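Local coordinates for protein CofB (Escherichia coli, PDB 5AX6) that serves as a trimeric minor pilin of the CFA/III type IVb pilus and probably takes part in assembling that pilus, at residues 74-78 / 79-83; 114-117 / 118-121. All blocks are in the same frame, centred on the assembly; numbering follows the deposited sequence.

Contact 1: residues 74-78 / 79-83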
# COMPACT_ATOMS: atom_id res chain seq x y z
N PHE A 74 24.52 -17.51 37.77
CA PHE A 74 24.48 -18.00 36.40
C PHE A 74 23.37 -19.04 36.28
O PHE A 74 22.78 -19.47 37.27
CB PHE A 74 25.83 -18.57 35.95
CG PHE A 74 26.28 -19.79 36.69
CD1 PHE A 74 25.79 -21.05 36.36
CD2 PHE A 74 27.25 -19.70 37.68
CE1 PHE A 74 26.24 -22.19 37.03
CE2 PHE A 74 27.71 -20.83 38.35
CZ PHE A 74 27.20 -22.08 38.03
N ILE A 75 23.09 -19.44 35.05
CA ILE A 75 22.06 -20.43 34.78
C ILE A 75 22.70 -21.66 34.15
O ILE A 75 23.26 -21.59 33.06
CB ILE A 75 20.97 -19.86 33.86
CG1 ILE A 75 20.23 -18.73 34.60
CG2 ILE A 75 19.98 -20.95 33.42
CD1 ILE A 75 19.20 -18.01 33.71
N ASN A 76 22.64 -22.79 34.84
CA ASN A 76 23.22 -24.01 34.29
C ASN A 76 22.34 -24.48 33.14
O ASN A 76 21.12 -24.37 33.20
CB ASN A 76 23.36 -25.08 35.38
CG ASN A 76 24.41 -26.11 35.03
OD1 ASN A 76 24.98 -26.11 33.94
ND2 ASN A 76 24.66 -27.02 35.97
N TRP A 77 22.96 -24.99 32.08
CA TRP A 77 22.20 -25.37 30.89
C TRP A 77 22.58 -26.76 30.40
O TRP A 77 23.67 -27.24 30.68
CB TRP A 77 22.44 -24.34 29.77
CG TRP A 77 21.50 -24.46 28.58
CD1 TRP A 77 21.77 -25.03 27.37
CD2 TRP A 77 20.17 -23.93 28.48
NE1 TRP A 77 20.68 -24.92 26.53
CE2 TRP A 77 19.68 -24.24 27.19
CE3 TRP A 77 19.33 -23.24 29.36
CZ2 TRP A 77 18.40 -23.88 26.76
CZ3 TRP A 77 18.05 -22.88 28.93
CH2 TRP A 77 17.61 -23.20 27.65
N GLY A 78 21.67 -27.41 29.67
CA GLY A 78 21.97 -28.68 29.02
C GLY A 78 21.64 -29.91 29.84
O GLY A 78 20.83 -29.86 30.77
N ALA A 79 22.29 -31.02 29.50
CA ALA A 79 22.06 -32.32 30.15
C ALA A 79 22.23 -32.24 31.67
O ALA A 79 23.17 -31.62 32.17
CB ALA A 79 23.00 -33.37 29.58
N GLY A 80 21.30 -32.86 32.39
CA GLY A 80 21.37 -32.90 33.84
C GLY A 80 20.66 -31.75 34.52
O GLY A 80 20.51 -31.76 35.74
N THR A 81 20.24 -30.76 33.74
CA THR A 81 19.53 -29.61 34.30
C THR A 81 18.08 -29.66 33.86
O THR A 81 17.75 -30.33 32.89
CB THR A 81 20.14 -28.27 33.85
OG1 THR A 81 19.78 -28.01 32.49
CG2 THR A 81 21.66 -28.29 33.98
N SER A 82 17.22 -28.92 34.56
CA SER A 82 15.80 -28.87 34.23
C SER A 82 15.47 -27.54 33.59
O SER A 82 14.31 -27.26 33.25
CB SER A 82 14.96 -29.09 35.49
OG SER A 82 15.33 -30.28 36.15
N THR A 83 16.50 -26.73 33.41
CA THR A 83 16.35 -25.33 33.04
C THR A 83 15.52 -25.11 31.78
O THR A 83 14.81 -24.10 31.69
CB THR A 83 17.73 -24.69 32.84
OG1 THR A 83 18.44 -24.77 34.08
CG2 THR A 83 17.58 -23.22 32.45
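The carbonyl oxygen of Gly78 is gripped twice by Thr81: the hydroxyl OG1 donates to Gly78 O at 2.7 Å, and the amide Thr81 N gives a longer bond of 3.2 Å to the same oxygen. Both donors lie somewhat tilted from the carbonyl plane. Thr81 reaches it because OG1 sits between its own backbone N and carbonyl carbon (chi1 75°); the same torsion leaves CG2 beside the backbone N, against the carboxamide of Asn76, 3.7 Å from Thr81 CG2 to Asn76 CG. Two residues on, Thr83 divides its two branches. Its OG1 donates to Asn76 O at 2.8 Å, with a C=O...O angle of 160°, while CG2, opposite the backbone N, enters between Ile75 and the indole of Trp77. There Thr83 CG2 presses on Ile75 CG2 at 3.4 Å, a tight fit, and meets both CE3 and CZ3 of Trp77 obliquely at 3.6 Å. Beyond the contact, backbone bonds tie Ile75 to Ile126 and Trp77 to Asp124, and the Trp77 side chain also touches Ile123 and Ile126. The chain thus reverses through a type II beta turn, Gly78 to Thr81, with Gly80 at the third position, just after the edge strand of the antiparallel pilin sheet.

Contact 2: residues 114-117 / 118-121; sequences AILS and NSDL
Ser119 lies across the end of the 3-10 turn 114-116, its CB against Ile115 O at 3.3 Å and its OG over the backbone of Leu116, 3.5 Å from Leu116 CA. The side chain of Leu116 runs past the same hydroxyl, bringing CD2 to 3.7 Å from Ser119 OG. The hydroxyl itself turns forward along the chain and donates to Leu121 O at 2.8 Å, approaching from above the carbonyl plane, 45° out of it. Ser117 bonds back along the chain instead. With OG tucked between its own N and carbonyl carbon (chi1 64°), it curls back to Ala114 O at 2.9 Å, nearly along the C=O axis, and Ser117 N bonds the same oxygen. The carboxamide of Asn118 comes alongside this serine, its OD1 3.6 Å from Ser117 OG, too far to count as a bond. Leu116 meanwhile packs on Ala13 and Leu14 of helix 4-25, and Ile115 on Val10 and Ala13. The two serine hydroxyls therefore bond within their own segments, one doubling the grip on the carbonyl of the turn and the other reaching the carbonyl of Leu121, where strand 121-130 begins; apart from the peptide link, the segments meet through van der Waals contact, with no hydrogen bond between them.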
# COMPACT_ATOMS: atom_id res chain seq x y z
N ALA A 114 18.34 -32.14 18.14
CA ALA A 114 18.97 -33.45 18.26
C ALA A 114 20.49 -33.41 18.10
O ALA A 114 21.21 -34.08 18.84
CB ALA A 114 18.37 -34.41 17.22
N ILE A 115 20.96 -32.61 17.15
CA ILE A 115 22.39 -32.54 16.85
C ILE A 115 23.19 -32.10 18.08
O ILE A 115 24.35 -32.48 18.24
CB ILE A 115 22.65 -31.58 15.66
CG1 ILE A 115 24.06 -31.78 15.09
CG2 ILE A 115 22.40 -30.13 16.04
CD1 ILE A 115 24.18 -32.96 14.16
N LEU A 116 22.56 -31.35 18.97
CA LEU A 116 23.26 -30.80 20.13
C LEU A 116 23.33 -31.77 21.32
O LEU A 116 23.90 -31.45 22.36
CB LEU A 116 22.60 -29.49 20.57
CG LEU A 116 22.56 -28.39 19.50
CD1 LEU A 116 21.86 -27.13 20.03
CD2 LEU A 116 23.97 -28.04 19.04
N SER A 117 22.76 -32.96 21.16
CA SER A 117 22.76 -33.93 22.26
C SER A 117 24.17 -34.46 22.52
O SER A 117 24.54 -34.71 23.67
CB SER A 117 21.80 -35.09 21.99
OG SER A 117 22.22 -35.84 20.86
N ASN A 118 24.96 -34.63 21.47
CA ASN A 118 26.35 -35.05 21.66
C ASN A 118 27.34 -34.42 20.70
O ASN A 118 28.32 -35.05 20.30
CB ASN A 118 26.46 -36.58 21.57
CG ASN A 118 25.71 -37.15 20.38
OD1 ASN A 118 25.41 -36.44 19.42
ND2 ASN A 118 25.40 -38.44 20.45
N SER A 119 27.10 -33.16 20.32
CA SER A 119 28.01 -32.44 19.45
C SER A 119 29.26 -32.02 20.22
O SER A 119 29.25 -31.97 21.45
CB SER A 119 27.33 -31.22 18.84
OG SER A 119 26.71 -30.44 19.85
N ASP A 120 30.32 -31.72 19.49
CA ASP A 120 31.58 -31.32 20.10
C ASP A 120 31.46 -29.98 20.83
O ASP A 120 32.26 -29.67 21.72
CB ASP A 120 32.68 -31.24 19.03
CG ASP A 120 33.15 -32.61 18.56
OD1 ASP A 120 32.87 -33.61 19.27
OD2 ASP A 120 33.80 -32.70 17.50
N LEU A 121 30.47 -29.20 20.44
CA LEU A 121 30.25 -27.88 21.01
C LEU A 121 28.81 -27.77 21.50
O LEU A 121 27.88 -28.04 20.74
CB LEU A 121 30.56 -26.80 19.97
CG LEU A 121 30.85 -25.36 20.42
CD1 LEU A 121 32.04 -25.29 21.36
CD2 LEU A 121 31.06 -24.47 19.21

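Overall arrangement
Contacts 1 and 2 fall within the pilin domain, their centres 15 Å apart and their nearest atoms about 6 Å apart without touching. They lie near the two ends of the long connection between strands 75-76 and 121-130: residues 74-83 include the first strand and the turn after it, and residues 114-121 end at the first residue of the second. Each is partly buried: Ile75 and Trp77, Leu116 and Leu121 are inside, whereas Ala79 and Gly80, Ile115, Ser117 and Asn118 are exposed. Contact 1 joins strand 121-130 edge to edge; contact 2 lies between helix 4-25 and the sheet, Leu121 meeting strand 139-148. Threonine hydroxyls bridge the segments in contact 1; contact 2 has no such bridge.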